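Local atomic coordinates of aldehyde dehydrogenase (Staphylococcus aureus, PDB entry 6K10), a protein that oxidises the aldehyde 4,4'-diaponeurosporen-4-al to 4,4'-diaponeurosporenoic acid, with NAD+ as the likely oxidant, in the biosynthesis of the carotenoid pigment staphyloxanthin. Residues 375-379 against 380-384; 299-302 against 303-306; 337-341 against 342-346. The protein carries 1 engineered substitution. All blocks are in the same frame, centred on the assembly; numbering follows the deposited sequence.

Contact 1: 375-379 against 380-384; sequences LFSED and ENATQ. With EDO (1,2-ethanediol), chain B.
Asp379 and Thr383 meet around the backbone oxygen of Asp379, which takes two bonds from the same residue. Thr383 N reaches Asp379 O at 3.0 Å, closing the first turn of the helix, while Thr383 OG1 comes to Asp379 O at 3.1 Å from above the carbonyl plane, 45° out of it. The hydroxyl can do this because OG1 lies beside its own backbone N (chi1 -53°), facing back toward the start of the helix. The carboxylate of Asp379 swings over the helix start: with CG anti to the backbone N (chi1 175°), OD1 accepts weak bonds from Asn381 N at 3.0 Å and from Ala382 N at 3.4 Å. The other oxygen, OD2, rests 3.6 Å from Ala382 CB, and the same methyl is met by Ser377 OG at 3.9 Å. Ser377 OG in turn accepts from Asp379 N at 2.9 Å, an ST turn that holds the backbone N of the N-cap residue itself; Asp227 and Thr229 bond to this hydroxyl as well. On the strand side, Leu375 lays its CD2 methyl against the backbone of Thr383, 3.6 Å from CA. Glu378 faces outward, bonded to Thr442 of the second subunit and weakly to a 1,2-ethanediol molecule. This is a helix N-cap, placed where strand 372-376 passes into helix 380-389 of a beta-alpha-beta unit.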
loop_
_atom_site.group_PDB
_atom_site.type_symbol
_atom_site.label_atom_id
_atom_site.label_comp_id
_atom_site.label_asym_id
_atom_site.label_seq_id
_atom_site.Cartn_x
_atom_site.Cartn_y
_atom_site.Cartn_z
ATOM N N LEU A 375 -15.028 22.036 -1.146
ATOM C CA LEU A 375 -15.422 23.092 -2.065
ATOM C C LEU A 375 -16.917 23.313 -1.947
ATOM O O LEU A 375 -17.695 22.361 -2.046
ATOM C CB LEU A 375 -15.058 22.747 -3.512
ATOM C CG LEU A 375 -15.702 23.663 -4.556
ATOM C CD1 LEU A 375 -15.149 25.078 -4.454
ATOM C CD2 LEU A 375 -15.512 23.110 -5.954
ATOM N N PHE A 376 -17.313 24.562 -1.728
ATOM C CA PHE A 376 -18.714 24.955 -1.734
ATOM C C PHE A 376 -18.964 25.779 -2.984
ATOM O O PHE A 376 -18.384 26.860 -3.149
ATOM C CB PHE A 376 -19.089 25.721 -0.464
ATOM C CG PHE A 376 -19.222 24.834 0.740
ATOM C CD1 PHE A 376 -18.117 24.531 1.513
ATOM C CD2 PHE A 376 -20.440 24.264 1.068
ATOM C CE1 PHE A 376 -18.229 23.695 2.611
ATOM C CE2 PHE A 376 -20.558 23.430 2.164
ATOM C CZ PHE A 376 -19.451 23.145 2.937
ATOM N N SER A 377 -19.806 25.248 -3.866
ATOM C CA SER A 377 -20.041 25.824 -5.178
ATOM C C SER A 377 -21.290 25.196 -5.765
ATOM O O SER A 377 -21.594 24.033 -5.496
ATOM C CB SER A 377 -18.842 25.592 -6.110
ATOM O OG SER A 377 -19.082 26.110 -7.411
ATOM N N GLU A 378 -22.010 25.984 -6.558
ATOM C CA GLU A 378 -23.086 25.480 -7.393
ATOM C C GLU A 378 -22.657 25.368 -8.848
ATOM O O GLU A 378 -23.481 25.060 -9.717
ATOM C CB GLU A 378 -24.315 26.379 -7.255
ATOM C CG GLU A 378 -24.825 26.497 -5.823
ATOM C CD GLU A 378 -25.243 25.163 -5.249
ATOM O OE1 GLU A 378 -25.764 24.336 -6.022
ATOM O OE2 GLU A 378 -25.052 24.942 -4.034
ATOM N N ASP A 379 -21.379 25.606 -9.122
ATOM C CA ASP A 379 -20.827 25.617 -10.473
ATOM C C ASP A 379 -20.175 24.261 -10.726
ATOM O O ASP A 379 -19.087 23.976 -10.220
ATOM C CB ASP A 379 -19.844 26.777 -10.621
ATOM C CG ASP A 379 -19.123 26.791 -11.961
ATOM O OD1 ASP A 379 -19.418 25.957 -12.843
ATOM O OD2 ASP A 379 -18.252 27.667 -12.134
ATOM N N GLU A 380 -20.863 23.429 -11.517
ATOM C CA GLU A 380 -20.361 22.121 -11.929
ATOM C C GLU A 380 -18.905 22.157 -12.368
ATOM O O GLU A 380 -18.090 21.333 -11.940
ATOM C CB GLU A 380 -21.212 21.592 -13.084
ATOM C CG GLU A 380 -22.261 20.578 -12.718
ATOM C CD GLU A 380 -23.135 20.237 -13.905
ATOM O OE1 GLU A 380 -22.695 19.430 -14.752
ATOM O OE2 GLU A 380 -24.253 20.786 -14.002
ATOM N N ASN A 381 -18.571 23.095 -13.252
ATOM C CA ASN A 381 -17.245 23.093 -13.857
ATOM C C ASN A 381 -16.171 23.527 -12.871
ATOM O O ASN A 381 -15.015 23.111 -12.999
ATOM C CB ASN A 381 -17.243 23.983 -15.096
ATOM C CG ASN A 381 -18.020 23.371 -16.239
ATOM O OD1 ASN A 381 -18.393 22.198 -16.189
ATOM N ND2 ASN A 381 -18.277 24.159 -17.275
ATOM N N ALA A 382 -16.521 24.364 -11.894
ATOM C CA ALA A 382 -15.587 24.648 -10.809
ATOM C C ALA A 382 -15.335 23.394 -9.985
ATOM O O ALA A 382 -14.195 23.099 -9.612
ATOM C CB ALA A 382 -16.124 25.775 -9.928
ATOM N N THR A 383 -16.401 22.648 -9.688
ATOM C CA THR A 383 -16.276 21.363 -9.006
ATOM C C THR A 383 -15.301 20.454 -9.737
ATOM O O THR A 383 -14.404 19.859 -9.127
ATOM C CB THR A 383 -17.655 20.702 -8.898
ATOM O OG1 THR A 383 -18.575 21.614 -8.294
ATOM C CG2 THR A 383 -17.591 19.428 -8.074
ATOM N N GLN A 384 -15.457 20.352 -11.056
ATOM C CA GLN A 384 -14.595 19.480 -11.842
ATOM C C GLN A 384 -13.148 19.951 -11.799
ATOM O O GLN A 384 -12.228 19.136 -11.664
ATOM C CB GLN A 384 -15.101 19.416 -13.282
ATOM C CG GLN A 384 -14.336 18.452 -14.165
HETATM C C1 EDO B . -26.661 21.719 -4.829
HETATM O O1 EDO B . -25.285 21.658 -4.438
HETATM C C2 EDO B . -26.811 21.290 -6.281
HETATM O O2 EDO B . -27.916 20.388 -6.380
#

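Contact 2: 299-302 against 303-306; sequences HRLT and SLLN
Residues 299-302 hand on to 303-306 through successive i to i+4 backbone bonds: Ser303 N to His299 O, Leu305 N to Leu301 O and Asn306 N to Thr302 O each span 2.9 Å, whereas Leu304 N to Arg300 O is longer at 3.3 Å. Arg300 and Leu304 lie side by side on one flank of the helix, pointing the same way. Leu304 settles against the turn before it, its CG 3.5 Å from Arg300 O, and its CD1 comes within 4.1 Å of Arg300 NH2, meeting the guanidinium obliquely. The arginine chain leaves extended, then the bend at chi3 (64°) turns the guanidinium across the helix toward the Leu301 side. Leu301 CG sits 3.7 Å above one face of that group, offset toward its rim, and Leu301 CD2 approaches Leu304 CD1 at 4.3 Å. Each nitrogen of the group has a partner: NH2 bonds Glu342, as a salt bridge, and Ile344 O, NE bonds His297 ND1, and NH1 weakly bonds Phe345 O. Leucine carbons thus flank a guanidinium gripped along its rim, which implies that the arginine is held in a fixed orientation and its charge is probably offset in part by Glu342, where the helix meets the 342-345 loop.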
loop_
_atom_site.group_PDB
_atom_site.type_symbol
_atom_site.label_atom_id
_atom_site.label_comp_id
_atom_site.label_asym_id
_atom_site.label_seq_id
_atom_site.Cartn_x
_atom_site.Cartn_y
_atom_site.Cartn_z
ATOM N N HIS A 299 -2.645 26.236 25.443
ATOM C CA HIS A 299 -1.766 27.396 25.337
ATOM C C HIS A 299 -1.248 27.580 23.918
ATOM O O HIS A 299 -1.018 28.716 23.486
ATOM C CB HIS A 299 -0.606 27.261 26.323
ATOM C CG HIS A 299 -1.007 27.465 27.750
ATOM N ND1 HIS A 299 -0.500 26.705 28.782
ATOM C CD2 HIS A 299 -1.865 28.345 28.316
ATOM C CE1 HIS A 299 -1.030 27.107 29.923
ATOM N NE2 HIS A 299 -1.861 28.101 29.668
ATOM N N ARG A 300 -1.048 26.483 23.185
ATOM C CA ARG A 300 -0.724 26.593 21.767
ATOM C C ARG A 300 -1.792 27.389 21.028
ATOM O O ARG A 300 -1.478 28.230 20.177
ATOM C CB ARG A 300 -0.581 25.200 21.156
ATOM C CG ARG A 300 -0.306 25.199 19.664
ATOM C CD ARG A 300 -0.231 23.779 19.124
ATOM N NE ARG A 300 -1.501 23.068 19.244
ATOM C CZ ARG A 300 -2.533 23.232 18.421
ATOM N NH1 ARG A 300 -3.648 22.540 18.606
ATOM N NH2 ARG A 300 -2.453 24.092 17.413
ATOM N N LEU A 301 -3.061 27.154 21.360
ATOM C CA LEU A 301 -4.152 27.800 20.641
ATOM C C LEU A 301 -4.410 29.219 21.142
ATOM O O LEU A 301 -4.754 30.100 20.346
ATOM C CB LEU A 301 -5.416 26.948 20.746
ATOM C CG LEU A 301 -5.451 25.666 19.912
ATOM C CD1 LEU A 301 -6.513 24.712 20.434
ATOM C CD2 LEU A 301 -5.706 26.004 18.453
ATOM N N THR A 302 -4.257 29.469 22.449
ATOM C CA THR A 302 -4.402 30.840 22.933
ATOM C C THR A 302 -3.239 31.713 22.482
ATOM O O THR A 302 -3.407 32.926 22.311
ATOM C CB THR A 302 -4.528 30.877 24.460
ATOM O OG1 THR A 302 -3.337 30.361 25.064
ATOM C CG2 THR A 302 -5.730 30.065 24.921
ATOM N N SER A 303 -2.059 31.122 22.283
ATOM C CA SER A 303 -0.969 31.861 21.656
ATOM C C SER A 303 -1.347 32.280 20.240
ATOM O O SER A 303 -1.072 33.411 19.822
ATOM C CB SER A 303 0.307 31.017 21.650
ATOM O OG SER A 303 1.418 31.772 21.198
ATOM N N LEU A 304 -1.993 31.382 19.491
ATOM C CA LEU A 304 -2.463 31.732 18.155
ATOM C C LEU A 304 -3.550 32.799 18.213
ATOM O O LEU A 304 -3.583 33.704 17.370
ATOM C CB LEU A 304 -2.968 30.480 17.437
ATOM C CG LEU A 304 -1.870 29.511 16.988
ATOM C CD1 LEU A 304 -2.442 28.133 16.698
ATOM C CD2 LEU A 304 -1.161 30.059 15.760
ATOM N N LEU A 305 -4.453 32.706 19.195
ATOM C CA LEU A 305 -5.452 33.754 19.392
ATOM C C LEU A 305 -4.785 35.105 19.613
ATOM O O LEU A 305 -5.200 36.119 19.040
ATOM C CB LEU A 305 -6.350 33.417 20.584
ATOM C CG LEU A 305 -7.568 32.509 20.425
ATOM C CD1 LEU A 305 -8.261 32.350 21.772
ATOM C CD2 LEU A 305 -8.533 33.070 19.393
ATOM N N ASN A 306 -3.750 35.133 20.455
ATOM C CA ASN A 306 -3.041 36.379 20.724
ATOM C C ASN A 306 -2.396 36.930 19.459
ATOM O O ASN A 306 -2.386 38.147 19.238
ATOM C CB ASN A 306 -1.995 36.152 21.815
ATOM C CG ASN A 306 -1.206 37.403 22.137
ATOM O OD1 ASN A 306 -1.679 38.282 22.857
ATOM N ND2 ASN A 306 0.008 37.489 21.607
#

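Contact 3: 337-341 against 342-346; sequences SAIMQ and EEIFG
Ile339 and Ile344 carry the apolar part of this turn, reaching each other from five positions apart in the chain. The CB of Ile339 points away from 342-346, but CG1 stands anti to the backbone N (chi1 -164°) and brings the branch back. CG1 then meets Ile344 CD1 at 3.7 Å, and at the tip Ile339 CD1 touches Ile344 CG1 at 3.8 Å; the two side chains meet at a slant. From the other partner, Ile344 CG1 also lies 3.8 Å from Ile339 O. That carbonyl and the one of Glu342 both accept from Lys221 NZ, whose ammonium group links the two halves of the loop. Ile339 itself sits in the 3-10 turn 338-340, in which Met340 N bonds Ser337 O at 3.0 Å and Gln341 N bonds Ala338 O at 3.1 Å. Gln341 bends at chi2 (-55°) and curls back over it: its NE2 donates to Ser337 O at 2.9 Å, with that oxygen nearly in the amide plane. The two donors to Ser337 O arrive from opposite faces of its carbonyl plane. Residues 343-346 carry the EIFG part of a sequence motif familiar in aldehyde dehydrogenases, and the side chain of Ile344 is about 11 Å from that of the engineered Ser251, at a predicted active-site position. The loop runs from strand 324-330 to strand 348-354; Ile339 leans on Leu304 of helix 295-307 and on Ile348 and Pro350, while Ile344 touches Leu301 of that helix and Pro350.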
loop_
_atom_site.group_PDB
_atom_site.type_symbol
_atom_site.label_atom_id
_atom_site.label_comp_id
_atom_site.label_asym_id
_atom_site.label_seq_id
_atom_site.Cartn_x
_atom_site.Cartn_y
_atom_site.Cartn_z
ATOM N N SER A 337 0.417 35.089 8.299
ATOM C CA SER A 337 -0.149 34.981 9.636
ATOM C C SER A 337 0.351 33.727 10.340
ATOM O O SER A 337 0.547 32.680 9.717
ATOM C CB SER A 337 -1.675 34.964 9.558
ATOM O OG SER A 337 -2.185 36.242 9.219
ATOM N N ALA A 338 0.566 33.843 11.654
ATOM C CA ALA A 338 0.949 32.681 12.449
ATOM C C ALA A 338 -0.086 31.572 12.326
ATOM O O ALA A 338 0.258 30.383 12.332
ATOM C CB ALA A 338 1.131 33.083 13.912
ATOM N N ILE A 339 -1.362 31.945 12.197
ATOM C CA ILE A 339 -2.433 30.963 12.089
ATOM C C ILE A 339 -2.364 30.181 10.781
ATOM O O ILE A 339 -2.971 29.109 10.673
ATOM C CB ILE A 339 -3.794 31.670 12.252
ATOM C CG1 ILE A 339 -4.902 30.658 12.542
ATOM C CG2 ILE A 339 -4.126 32.493 11.017
ATOM C CD1 ILE A 339 -4.846 30.084 13.935
ATOM N N MET A 340 -1.631 30.673 9.784
ATOM C CA MET A 340 -1.478 29.973 8.517
ATOM C C MET A 340 -0.154 29.226 8.411
ATOM O O MET A 340 0.188 28.741 7.328
ATOM C CB MET A 340 -1.623 30.950 7.350
ATOM C CG MET A 340 -3.035 31.470 7.158
ATOM S SD MET A 340 -4.239 30.137 6.974
ATOM C CE MET A 340 -3.636 29.354 5.480
ATOM N N GLN A 341 0.595 29.115 9.510
ATOM C CA GLN A 341 1.880 28.435 9.505
ATOM C C GLN A 341 1.841 27.051 10.136
ATOM O O GLN A 341 2.818 26.305 10.008
ATOM C CB GLN A 341 2.939 29.279 10.234
ATOM C CG GLN A 341 3.000 30.725 9.787
ATOM C CD GLN A 341 3.207 30.867 8.294
ATOM O OE1 GLN A 341 4.023 30.166 7.697
ATOM N NE2 GLN A 341 2.460 31.777 7.680
ATOM N N GLU A 342 0.755 26.689 10.815
ATOM C CA GLU A 342 0.666 25.405 11.494
ATOM C C GLU A 342 -0.748 24.858 11.362
ATOM O O GLU A 342 -1.708 25.613 11.186
ATOM C CB GLU A 342 1.047 25.526 12.981
ATOM C CG GLU A 342 0.092 26.385 13.808
ATOM C CD GLU A 342 0.404 26.357 15.296
ATOM O OE1 GLU A 342 1.160 27.238 15.763
ATOM O OE2 GLU A 342 -0.107 25.461 16.002
ATOM N N GLU A 343 -0.863 23.532 11.432
ATOM C CA GLU A 343 -2.176 22.911 11.538
ATOM C C GLU A 343 -2.841 23.375 12.825
ATOM O O GLU A 343 -2.303 23.175 13.919
ATOM C CB GLU A 343 -2.052 21.387 11.507
ATOM C CG GLU A 343 -3.383 20.646 11.626
ATOM C CD GLU A 343 -3.259 19.158 11.336
ATOM O OE1 GLU A 343 -2.125 18.680 11.123
ATOM O OE2 GLU A 343 -4.301 18.466 11.312
ATOM N N ILE A 344 -4.003 24.012 12.693
ATOM C CA ILE A 344 -4.625 24.669 13.839
ATOM C C ILE A 344 -5.075 23.642 14.870
ATOM O O ILE A 344 -4.765 23.761 16.062
ATOM C CB ILE A 344 -5.788 25.558 13.371
ATOM C CG1 ILE A 344 -5.262 26.606 12.391
ATOM C CG2 ILE A 344 -6.475 26.213 14.555
ATOM C CD1 ILE A 344 -6.338 27.374 11.698
ATOM N N PHE A 345 -5.805 22.619 14.426
ATOM C CA PHE A 345 -6.294 21.553 15.299
ATOM C C PHE A 345 -7.029 22.138 16.503
ATOM O O PHE A 345 -6.813 21.750 17.653
ATOM C CB PHE A 345 -5.147 20.640 15.738
ATOM C CG PHE A 345 -5.464 19.175 15.641
ATOM C CD1 PHE A 345 -5.533 18.550 14.406
ATOM C CD2 PHE A 345 -5.679 18.421 16.781
ATOM C CE1 PHE A 345 -5.820 17.199 14.311
ATOM C CE2 PHE A 345 -5.965 17.070 16.693
ATOM C CZ PHE A 345 -6.037 16.459 15.457
ATOM N N GLY A 346 -7.896 23.107 16.222
ATOM C CA GLY A 346 -8.633 23.807 17.244
ATOM C C GLY A 346 -9.718 24.677 16.644
ATOM O O GLY A 346 -9.859 24.776 15.422
#

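Contacts 2 and 3 are neighbours, their centres about 10 Å apart, and lie on two elements that touch, helix 295-307 and the loop before strand 348-354, joined by the charged end of Arg300 and by leucines against isoleucines. Contact 1 stands apart, at the start of helix 380-389. Contacts 1 and 2 each have as many exposed as buried touching residues, their centres about 26 Å from the chain centre; contact 3, with three buried to one exposed, lies deeper, at about 20 Å. Contact 1 relies on polar capping and reaches the second subunit through Glu378; contact 2 combines regular helical bonds with a flanked guanidinium; contact 3 depends on an isoleucine pair and a 3-10 turn, with a lysine from outside bridging its carbonyls.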